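Local coordinates for alanine racemase, biosynthetic (Pseudomonas aeruginosa PAO1, PDB 6A2F), which is a homodimeric enzyme of the alanine racemase family, with a TIM-barrel N-terminal domain and a covalently attached pyridoxal phosphate, at residues R146-F160 with F178-L191. Residues are numbered along the deposited sequence; the frame is centred on the assembly and turned at random.
Sequences RSHPGVRELNLISHF and FLGLLDLDFDQRSL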
ATOM      1  N   ARG A 146      13.096 -38.984  -4.100  1.00 13.42           N
ATOM      2  CA  ARG A 146      12.985 -39.428  -5.497  1.00 13.22           C
ATOM      3  C   ARG A 146      11.993 -40.576  -5.739  1.00 13.22           C
ATOM      4  O   ARG A 146      11.300 -40.583  -6.759  1.00 13.22           O
ATOM      5  CB  ARG A 146      14.364 -39.754  -6.096  1.00 13.11           C
ATOM      6  CG  ARG A 146      14.353 -40.265  -7.542  1.00 12.97           C
ATOM      7  CD  ARG A 146      13.937 -39.215  -8.570  1.00 12.78           C
ATOM      8  NE  ARG A 146      12.486 -39.157  -8.784  1.00 12.62           N
ATOM      9  CZ  ARG A 146      11.880 -38.359  -9.664  1.00 12.45           C
ATOM     10  NH1 ARG A 146      12.585 -37.534 -10.434  1.00 12.33           N
ATOM     11  NH2 ARG A 146      10.559 -38.385  -9.778  1.00 12.21           N
ATOM     12  N   SER A 147      11.928 -41.533  -4.812  1.00 13.02           N
ATOM     13  CA  SER A 147      10.966 -42.634  -4.915  1.00 13.15           C
ATOM     14  C   SER A 147       9.986 -42.678  -3.729  1.00 13.15           C
ATOM     15  O   SER A 147       9.392 -43.725  -3.441  1.00 13.21           O
ATOM     16  CB  SER A 147      11.679 -43.988  -5.109  1.00 13.18           C
ATOM     17  OG  SER A 147      12.355 -44.397  -3.931  1.00 13.35           O
ATOM     18  N   HIS A 148       9.820 -41.538  -3.058  1.00 12.87           N
ATOM     19  CA  HIS A 148       8.834 -41.396  -1.987  1.00 12.82           C
ATOM     20  C   HIS A 148       7.411 -41.470  -2.555  1.00 12.74           C
ATOM     21  O   HIS A 148       7.107 -40.800  -3.545  1.00 12.77           O
ATOM     22  CB  HIS A 148       9.033 -40.073  -1.230  1.00 12.86           C
ATOM     23  CG  HIS A 148       8.184 -39.947   0.001  1.00 12.75           C
ATOM     24  ND1 HIS A 148       8.672 -40.178   1.270  1.00 12.70           N
ATOM     25  CD2 HIS A 148       6.877 -39.625   0.154  1.00 12.62           C
ATOM     26  CE1 HIS A 148       7.704 -39.999   2.151  1.00 12.69           C
ATOM     27  NE2 HIS A 148       6.605 -39.665   1.500  1.00 12.76           N
ATOM     28  N   PRO A 149       6.534 -42.274  -1.917  1.00 12.59           N
ATOM     29  CA  PRO A 149       5.166 -42.511  -2.393  1.00 12.47           C
ATOM     30  C   PRO A 149       4.274 -41.263  -2.486  1.00 12.47           C
ATOM     31  O   PRO A 149       3.296 -41.269  -3.237  1.00 12.49           O
ATOM     32  CB  PRO A 149       4.597 -43.486  -1.357  1.00 12.47           C
ATOM     33  CG  PRO A 149       5.454 -43.314  -0.145  1.00 12.54           C
ATOM     34  CD  PRO A 149       6.820 -43.041  -0.690  1.00 12.52           C
ATOM     35  N   GLY A 150       4.597 -40.222  -1.723  1.00 12.32           N
ATOM     36  CA  GLY A 150       3.838 -38.973  -1.753  1.00 12.19           C
ATOM     37  C   GLY A 150       4.346 -37.969  -2.777  1.00 12.16           C
ATOM     38  O   GLY A 150       3.825 -36.860  -2.878  1.00 12.12           O
ATOM     39  N   VAL A 151       5.362 -38.347  -3.534  1.00 12.08           N
ATOM     40  CA  VAL A 151       5.923 -37.454  -4.530  1.00 11.94           C
ATOM     41  C   VAL A 151       5.591 -37.934  -5.929  1.00 12.03           C
ATOM     42  O   VAL A 151       5.834 -39.079  -6.269  1.00 11.98           O
ATOM     43  CB  VAL A 151       7.454 -37.362  -4.408  1.00 11.84           C
ATOM     44  CG1 VAL A 151       8.022 -36.514  -5.528  1.00 11.79           C
ATOM     45  CG2 VAL A 151       7.863 -36.818  -3.052  1.00 11.74           C
ATOM     46  N   ARG A 152       5.006 -37.062  -6.735  1.00 12.03           N
ATOM     47  CA  ARG A 152       4.694 -37.443  -8.092  1.00 11.95           C
ATOM     48  C   ARG A 152       5.813 -36.962  -9.005  1.00 11.85           C
ATOM     49  O   ARG A 152       6.472 -37.744  -9.662  1.00 11.97           O
ATOM     50  CB  ARG A 152       3.364 -36.821  -8.497  1.00 12.01           C
ATOM     51  CG  ARG A 152       2.928 -37.122  -9.912  1.00 12.07           C
ATOM     52  CD  ARG A 152       1.674 -36.340 -10.247  1.00 12.17           C
ATOM     53  NE  ARG A 152       1.269 -36.537 -11.629  1.00 12.20           N
ATOM     54  CZ  ARG A 152       1.775 -35.867 -12.654  1.00 12.21           C
ATOM     55  NH1 ARG A 152       1.350 -36.116 -13.876  1.00 12.27           N
ATOM     56  NH2 ARG A 152       2.707 -34.955 -12.453  1.00 12.08           N
ATOM     57  N   GLU A 153       6.102 -35.678  -8.948  1.00 11.63           N
ATOM     58  CA  GLU A 153       7.153 -35.107  -9.755  1.00 11.42           C
ATOM     59  C   GLU A 153       8.178 -34.554  -8.814  1.00 11.31           C
ATOM     60  O   GLU A 153       7.826 -33.893  -7.854  1.00 11.34           O
ATOM     61  CB  GLU A 153       6.631 -33.930 -10.574  1.00 11.36           C
ATOM     62  CG  GLU A 153       6.326 -34.180 -12.036  1.00 11.41           C
ATOM     63  CD  GLU A 153       5.901 -32.909 -12.750  1.00 11.50           C
ATOM     64  OE1 GLU A 153       5.979 -31.835 -12.147  1.00 11.51           O
ATOM     65  OE2 GLU A 153       5.484 -32.971 -13.914  1.00 11.53           O
ATOM     66  N   LEU A 154       9.440 -34.875  -9.036  1.00 11.17           N
ATOM     67  CA  LEU A 154      10.472 -34.246  -8.222  1.00 11.13           C
ATOM     68  C   LEU A 154      11.218 -33.250  -9.107  1.00 11.09           C
ATOM     69  O   LEU A 154      11.752 -33.616 -10.156  1.00 11.17           O
ATOM     70  CB  LEU A 154      11.412 -35.273  -7.584  1.00 11.07           C
ATOM     71  CG  LEU A 154      12.342 -34.733  -6.484  1.00 11.18           C
ATOM     72  CD1 LEU A 154      11.572 -34.028  -5.369  1.00 11.06           C
ATOM     73  CD2 LEU A 154      13.220 -35.838  -5.910  1.00 11.13           C
ATOM     74  N   ASN A 155      11.222 -31.989  -8.684  1.00 10.98           N
ATOM     75  CA  ASN A 155      11.655 -30.880  -9.528  1.00 10.98           C
ATOM     76  C   ASN A 155      12.704 -30.001  -8.852  1.00 11.00           C
ATOM     77  O   ASN A 155      12.939 -30.117  -7.644  1.00 11.08           O
ATOM     78  CB  ASN A 155      10.445 -30.031  -9.941  1.00 10.90           C
ATOM     79  CG  ASN A 155       9.396 -30.829 -10.693  1.00 10.93           C
ATOM     80  OD1 ASN A 155       9.700 -31.836 -11.333  1.00 10.97           O
ATOM     81  ND2 ASN A 155       8.151 -30.382 -10.620  1.00 10.86           N
ATOM     82  N   LEU A 156      13.338 -29.132  -9.638  1.00 10.91           N
ATOM     83  CA  LEU A 156      14.319 -28.189  -9.110  1.00 10.91           C
ATOM     84  C   LEU A 156      13.928 -26.742  -9.411  1.00 11.03           C
ATOM     85  O   LEU A 156      13.549 -26.410 -10.541  1.00 11.11           O
ATOM     86  CB  LEU A 156      15.722 -28.494  -9.652  1.00 10.74           C
ATOM     87  CG  LEU A 156      16.879 -27.596  -9.186  1.00 10.65           C
ATOM     88  CD1 LEU A 156      17.207 -27.817  -7.717  1.00 10.53           C
ATOM     89  CD2 LEU A 156      18.117 -27.794 -10.051  1.00 10.61           C
ATOM     90  N   ILE A 157      14.028 -25.891  -8.391  1.00 11.08           N
ATOM     91  CA  ILE A 157      13.724 -24.465  -8.527  1.00 11.19           C
ATOM     92  C   ILE A 157      14.754 -23.595  -7.784  1.00 11.44           C
ATOM     93  O   ILE A 157      15.207 -23.941  -6.688  1.00 11.40           O
ATOM     94  CB  ILE A 157      12.257 -24.130  -8.112  1.00 11.04           C
ATOM     95  CG1 ILE A 157      11.879 -22.697  -8.521  1.00 10.92           C
ATOM     96  CG2 ILE A 157      12.021 -24.373  -6.622  1.00 10.94           C
ATOM     97  CD1 ILE A 157      10.429 -22.328  -8.284  1.00 10.80           C
ATOM     98  N   SER A 158      15.140 -22.489  -8.417  1.00 11.63           N
ATOM     99  CA  SER A 158      15.957 -21.463  -7.786  1.00 11.88           C
ATOM    100  C   SER A 158      15.597 -20.107  -8.382  1.00 12.13           C
ATOM    101  O   SER A 158      14.878 -20.034  -9.381  1.00 12.29           O
ATOM    102  CB  SER A 158      17.448 -21.758  -7.958  1.00 11.90           C
ATOM    103  OG  SER A 158      18.203 -21.142  -6.931  1.00 11.93           O
ATOM    104  N   HIS A 159      16.100 -19.041  -7.773  1.00 12.40           N
ATOM    105  CA  HIS A 159      15.683 -17.688  -8.123  1.00 12.79           C
ATOM    106  C   HIS A 159      16.873 -16.723  -8.084  1.00 12.96           C
ATOM    107  O   HIS A 159      17.645 -16.731  -7.122  1.00 12.91           O
ATOM    108  CB  HIS A 159      14.572 -17.237  -7.162  1.00 12.94           C
ATOM    109  CG  HIS A 159      13.914 -15.946  -7.544  1.00 13.13           C
ATOM    110  ND1 HIS A 159      12.994 -15.851  -8.567  1.00 13.24           N
ATOM    111  CD2 HIS A 159      14.029 -14.701  -7.024  1.00 13.12           C
ATOM    112  CE1 HIS A 159      12.577 -14.601  -8.666  1.00 13.31           C
ATOM    113  NE2 HIS A 159      13.191 -13.883  -7.741  1.00 13.28           N
ATOM    114  N   PHE A 160      17.013 -15.908  -9.134  1.00 13.17           N
ATOM    115  CA  PHE A 160      18.117 -14.945  -9.270  1.00 13.51           C
ATOM    116  C   PHE A 160      17.957 -13.747  -8.346  1.00 13.76           C
ATOM    117  O   PHE A 160      16.836 -13.346  -8.041  1.00 13.95           O
ATOM    118  CB  PHE A 160      18.197 -14.411 -10.702  1.00 13.46           C
ATOM    119  CG  PHE A 160      18.773 -15.380 -11.697  1.00 13.50           C
ATOM    120  CD1 PHE A 160      20.085 -15.833 -11.581  1.00 13.42           C
ATOM    121  CD2 PHE A 160      18.013 -15.805 -12.785  1.00 13.47           C
ATOM    122  CE1 PHE A 160      20.620 -16.706 -12.515  1.00 13.39           C
ATOM    123  CE2 PHE A 160      18.544 -16.678 -13.724  1.00 13.45           C
ATOM    124  CZ  PHE A 160      19.848 -17.129 -13.590  1.00 13.47           C
ATOM    125  N   PHE A 178      23.062 -23.874  -9.917  1.00 21.56           N
ATOM    126  CA  PHE A 178      21.903 -24.580 -10.456  1.00 21.39           C
ATOM    127  C   PHE A 178      22.335 -25.732 -11.364  1.00 21.61           C
ATOM    128  O   PHE A 178      21.905 -26.869 -11.165  1.00 21.82           O
ATOM    129  CB  PHE A 178      20.996 -23.598 -11.217  1.00 21.20           C
ATOM    130  CG  PHE A 178      19.639 -24.153 -11.577  1.00 21.06           C
ATOM    131  CD1 PHE A 178      19.467 -24.953 -12.708  1.00 20.93           C
ATOM    132  CD2 PHE A 178      18.524 -23.855 -10.799  1.00 20.92           C
ATOM    133  CE1 PHE A 178      18.218 -25.458 -13.042  1.00 20.72           C
ATOM    134  CE2 PHE A 178      17.271 -24.353 -11.130  1.00 20.92           C
ATOM    135  CZ  PHE A 178      17.118 -25.154 -12.254  1.00 20.98           C
ATOM    136  N   LEU A 179      23.195 -25.431 -12.339  1.00 21.76           N
ATOM    137  CA  LEU A 179      23.667 -26.416 -13.317  1.00 21.84           C
ATOM    138  C   LEU A 179      24.450 -27.567 -12.681  1.00 22.04           C
ATOM    139  O   LEU A 179      24.447 -28.686 -13.200  1.00 22.11           O
ATOM    140  CB  LEU A 179      24.520 -25.744 -14.398  1.00 21.88           C
ATOM    141  CG  LEU A 179      23.838 -24.808 -15.406  1.00 22.09           C
ATOM    142  CD1 LEU A 179      24.879 -23.951 -16.110  1.00 21.87           C
ATOM    143  CD2 LEU A 179      22.993 -25.568 -16.420  1.00 21.93           C
ATOM    144  N   GLY A 180      25.112 -27.287 -11.560  1.00 21.88           N
ATOM    145  CA  GLY A 180      25.879 -28.298 -10.839  1.00 22.09           C
ATOM    146  C   GLY A 180      25.029 -29.379 -10.186  1.00 22.74           C
ATOM    147  O   GLY A 180      25.561 -30.304  -9.570  1.00 23.25           O
ATOM    148  N   LEU A 181      23.709 -29.262 -10.313  1.00 22.62           N
ATOM    149  CA  LEU A 181      22.797 -30.258  -9.759  1.00 22.86           C
ATOM    150  C   LEU A 181      22.090 -31.076 -10.837  1.00 22.83           C
ATOM    151  O   LEU A 181      21.347 -32.008 -10.525  1.00 22.73           O
ATOM    152  CB  LEU A 181      21.764 -29.599  -8.839  1.00 22.96           C
ATOM    153  CG  LEU A 181      22.226 -28.975  -7.520  1.00 22.85           C
ATOM    154  CD1 LEU A 181      21.086 -28.170  -6.919  1.00 22.77           C
ATOM    155  CD2 LEU A 181      22.723 -30.024  -6.535  1.00 22.48           C
ATOM    156  N   LEU A 182      22.337 -30.745 -12.102  1.00 22.96           N
ATOM    157  CA  LEU A 182      21.591 -31.346 -13.207  1.00 23.08           C
ATOM    158  C   LEU A 182      22.056 -32.759 -13.594  1.00 23.13           C
ATOM    159  O   LEU A 182      21.592 -33.333 -14.584  1.00 23.26           O
ATOM    160  CB  LEU A 182      21.534 -30.395 -14.414  1.00 23.45           C
ATOM    161  CG  LEU A 182      20.868 -29.016 -14.199  1.00 23.40           C
ATOM    162  CD1 LEU A 182      20.541 -28.356 -15.534  1.00 23.13           C
ATOM    163  CD2 LEU A 182      19.616 -29.092 -13.332  1.00 23.20           C
ATOM    164  N   ASP A 183      22.958 -33.319 -12.791  1.00 22.62           N
ATOM    165  CA  ASP A 183      23.278 -34.744 -12.853  1.00 22.22           C
ATOM    166  C   ASP A 183      22.181 -35.570 -12.168  1.00 21.85           C
ATOM    167  O   ASP A 183      22.043 -36.768 -12.431  1.00 21.93           O
ATOM    168  CB  ASP A 183      24.632 -35.022 -12.200  1.00 22.20           C
ATOM    169  CG  ASP A 183      24.706 -34.511 -10.773  1.00 22.61           C
ATOM    170  OD1 ASP A 183      24.858 -33.285 -10.581  1.00 22.92           O
ATOM    171  OD2 ASP A 183      24.615 -35.336  -9.840  1.00 22.61           O
ATOM    172  N   LEU A 184      21.408 -34.919 -11.295  1.00 20.97           N
ATOM    173  CA  LEU A 184      20.300 -35.555 -10.578  1.00 20.21           C
ATOM    174  C   LEU A 184      19.041 -35.636 -11.433  1.00 19.65           C
ATOM    175  O   LEU A 184      18.786 -34.763 -12.265  1.00 19.62           O
ATOM    176  CB  LEU A 184      19.976 -34.796  -9.286  1.00 20.00           C
ATOM    177  CG  LEU A 184      21.050 -34.630  -8.209  1.00 19.89           C
ATOM    178  CD1 LEU A 184      20.598 -33.593  -7.188  1.00 19.73           C
ATOM    179  CD2 LEU A 184      21.381 -35.956  -7.538  1.00 19.41           C
ATOM    180  N   ASP A 185      18.252 -36.682 -11.200  1.00 19.25           N
ATOM    181  CA  ASP A 185      17.015 -36.915 -11.940  1.00 18.98           C
ATOM    182  C   ASP A 185      15.904 -35.963 -11.492  1.00 18.49           C
ATOM    183  O   ASP A 185      15.321 -36.121 -10.413  1.00 18.27           O
ATOM    184  CB  ASP A 185      16.572 -38.375 -11.788  1.00 19.49           C
ATOM    185  CG  ASP A 185      15.441 -38.763 -12.742  1.00 20.00           C
ATOM    186  OD1 ASP A 185      14.742 -37.875 -13.286  1.00 20.07           O
ATOM    187  OD2 ASP A 185      15.245 -39.982 -12.939  1.00 20.54           O
ATOM    188  N   PHE A 186      15.623 -34.976 -12.339  1.00 17.83           N
ATOM    189  CA  PHE A 186      14.555 -34.011 -12.113  1.00 17.08           C
ATOM    190  C   PHE A 186      13.551 -34.064 -13.260  1.00 16.85           C
ATOM    191  O   PHE A 186      13.933 -34.145 -14.429  1.00 16.43           O
ATOM    192  CB  PHE A 186      15.126 -32.594 -12.014  1.00 16.79           C
ATOM    193  CG  PHE A 186      15.771 -32.279 -10.695  1.00 16.57           C
ATOM    194  CD1 PHE A 186      15.029 -32.290  -9.516  1.00 16.42           C
ATOM    195  CD2 PHE A 186      17.118 -31.935 -10.632  1.00 16.47           C
ATOM    196  CE1 PHE A 186      15.622 -31.982  -8.297  1.00 16.36           C
ATOM    197  CE2 PHE A 186      17.716 -31.625  -9.417  1.00 16.35           C
ATOM    198  CZ  PHE A 186      16.966 -31.645  -8.248  1.00 16.25           C
ATOM    199  N   ASP A 187      12.266 -34.005 -12.924  1.00 16.85           N
ATOM    200  CA  ASP A 187      11.213 -33.988 -13.932  1.00 16.83           C
ATOM    201  C   ASP A 187      11.094 -32.617 -14.584  1.00 16.66           C
ATOM    202  O   ASP A 187      10.868 -32.518 -15.788  1.00 16.63           O
ATOM    203  CB  ASP A 187       9.876 -34.404 -13.318  1.00 17.04           C
ATOM    204  CG  ASP A 187       9.885 -35.835 -12.836  1.00 17.29           C
ATOM    205  OD1 ASP A 187       9.917 -36.744 -13.691  1.00 17.79           O
ATOM    206  OD2 ASP A 187       9.866 -36.057 -11.609  1.00 17.28           O
ATOM    207  N   GLN A 188      11.243 -31.567 -13.779  1.00 16.61           N
ATOM    208  CA  GLN A 188      11.149 -30.188 -14.255  1.00 16.44           C
ATOM    209  C   GLN A 188      12.192 -29.311 -13.576  1.00 16.66           C
ATOM    210  O   GLN A 188      12.519 -29.505 -12.402  1.00 16.15           O
ATOM    211  CB  GLN A 188       9.755 -29.589 -13.998  1.00 16.08           C
ATOM    212  CG  GLN A 188       8.562 -30.467 -14.348  1.00 16.06           C
ATOM    213  CD  GLN A 188       8.261 -30.558 -15.838  1.00 15.93           C
ATOM    214  OE1 GLN A 188       7.388 -31.312 -16.241  1.00 16.03           O
ATOM    215  NE2 GLN A 188       8.968 -29.790 -16.654  1.00 15.80           N
ATOM    216  N   ARG A 189      12.705 -28.343 -14.325  1.00 17.21           N
ATOM    217  CA  ARG A 189      13.666 -27.385 -13.801  1.00 17.86           C
ATOM    218  C   ARG A 189      13.144 -25.993 -14.085  1.00 17.40           C
ATOM    219  O   ARG A 189      12.673 -25.714 -15.190  1.00 17.62           O
ATOM    220  CB  ARG A 189      15.043 -27.568 -14.443  1.00 19.18           C
ATOM    221  CG  ARG A 189      15.519 -29.009 -14.547  1.00 20.75           C
ATOM    222  CD  ARG A 189      16.760 -29.098 -15.418  1.00 22.42           C
ATOM    223  NE  ARG A 189      16.581 -30.053 -16.512  1.00 24.05           N
ATOM    224  CZ  ARG A 189      16.448 -29.725 -17.797  1.00 24.99           C
ATOM    225  NH1 ARG A 189      16.479 -28.451 -18.187  1.00 25.23           N
ATOM    226  NH2 ARG A 189      16.288 -30.682 -18.706  1.00 25.93           N
ATOM    227  N   SER A 190      13.208 -25.124 -13.080  1.00 16.78           N
ATOM    228  CA  SER A 190      12.734 -23.752 -13.221  1.00 16.13           C
ATOM    229  C   SER A 190      13.688 -22.786 -12.540  1.00 15.76           C
ATOM    230  O   SER A 190      14.023 -22.963 -11.365  1.00 15.75           O
ATOM    231  CB  SER A 190      11.326 -23.606 -12.648  1.00 15.95           C
ATOM    232  OG  SER A 190      10.828 -22.304 -12.871  1.00 15.92           O
ATOM    233  N   LEU A 191      14.114 -21.765 -13.284  1.00 15.37           N
ATOM    234  CA  LEU A 191      15.105 -20.799 -12.801  1.00 14.88           C
ATOM    235  C   LEU A 191      14.784 -19.344 -13.179  1.00 14.57           C
ATOM    236  O   LEU A 191      15.156 -18.416 -12.458  1.00 14.52           O
ATOM    237  CB  LEU A 191      16.499 -21.194 -13.307  1.00 14.81           C
ATOM    238  CG  LEU A 191      17.745 -20.339 -13.029  1.00 14.88           C
ATOM    239  CD1 LEU A 191      17.967 -20.092 -11.544  1.00 14.69           C
ATOM    240  CD2 LEU A 191      18.958 -21.011 -13.651  1.00 14.83           C
TER
HETATM  241  O   HOH W   1      14.859 -16.138 -10.934  1.00 10.99           O
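Leu156 touches two phenylalanine rings, each over a face. Leu156 CB sits above the centre of the Phe186 ring, 3.5 Å from the centroid, while the Leu154 backbone lies at that ring's edge. Leu156 CD2 covers one face of the Phe178 ring, off centre toward the rim, and comes within 3.6 Å of CZ of Phe178. Leu191 CD2 takes the opposite face of Phe178, and Ser158 CB meets the edge. Leu156 CG is anti to the backbone N (chi1 -180°), which brings CG and CD2 against Phe178; CD2 also touches Leu182, and CD1 meets Leu181. Leu191 also places CD1 over one face of Phe160. Leu138 of helix 135-145 adds to the packing on Leu156 and Phe186.

The segments belong to a beta-alpha-beta unit of the TIM-barrel domain: strand 151-157, helix 169-179, strand 189-190. The two strands run parallel. Leu156 N donates to Gln188 O (2.9 Å), and Leu156 O accepts from Ser190 N. Ser158 N then donates to Ser190 O. At the start of the strand pair, Asp187 N donates to Leu154 O at 2.8 Å.

There Asp187 OD2 is gripped by two donors. The syn lone pair of Asp187 OD2 takes Arg146 NH2 (3.0 Å), in the guanidinium plane, as a salt bridge. The anti lone pair of Asp187 OD2 takes Leu154 N (2.9 Å). The guanidinium and carboxylate planes stand 87° apart. Arg146 NH1 also donates to Asp185 O, approaching from above the carbonyl plane, not on a lone pair, and Leu154 CB covers one guanidinium face. Past the C-terminal end of the strand pair, a water bridges Phe160 N and Leu191 O, and His159 NE2 is hydrogen-bonded to Tyr254 OH of the second subunit.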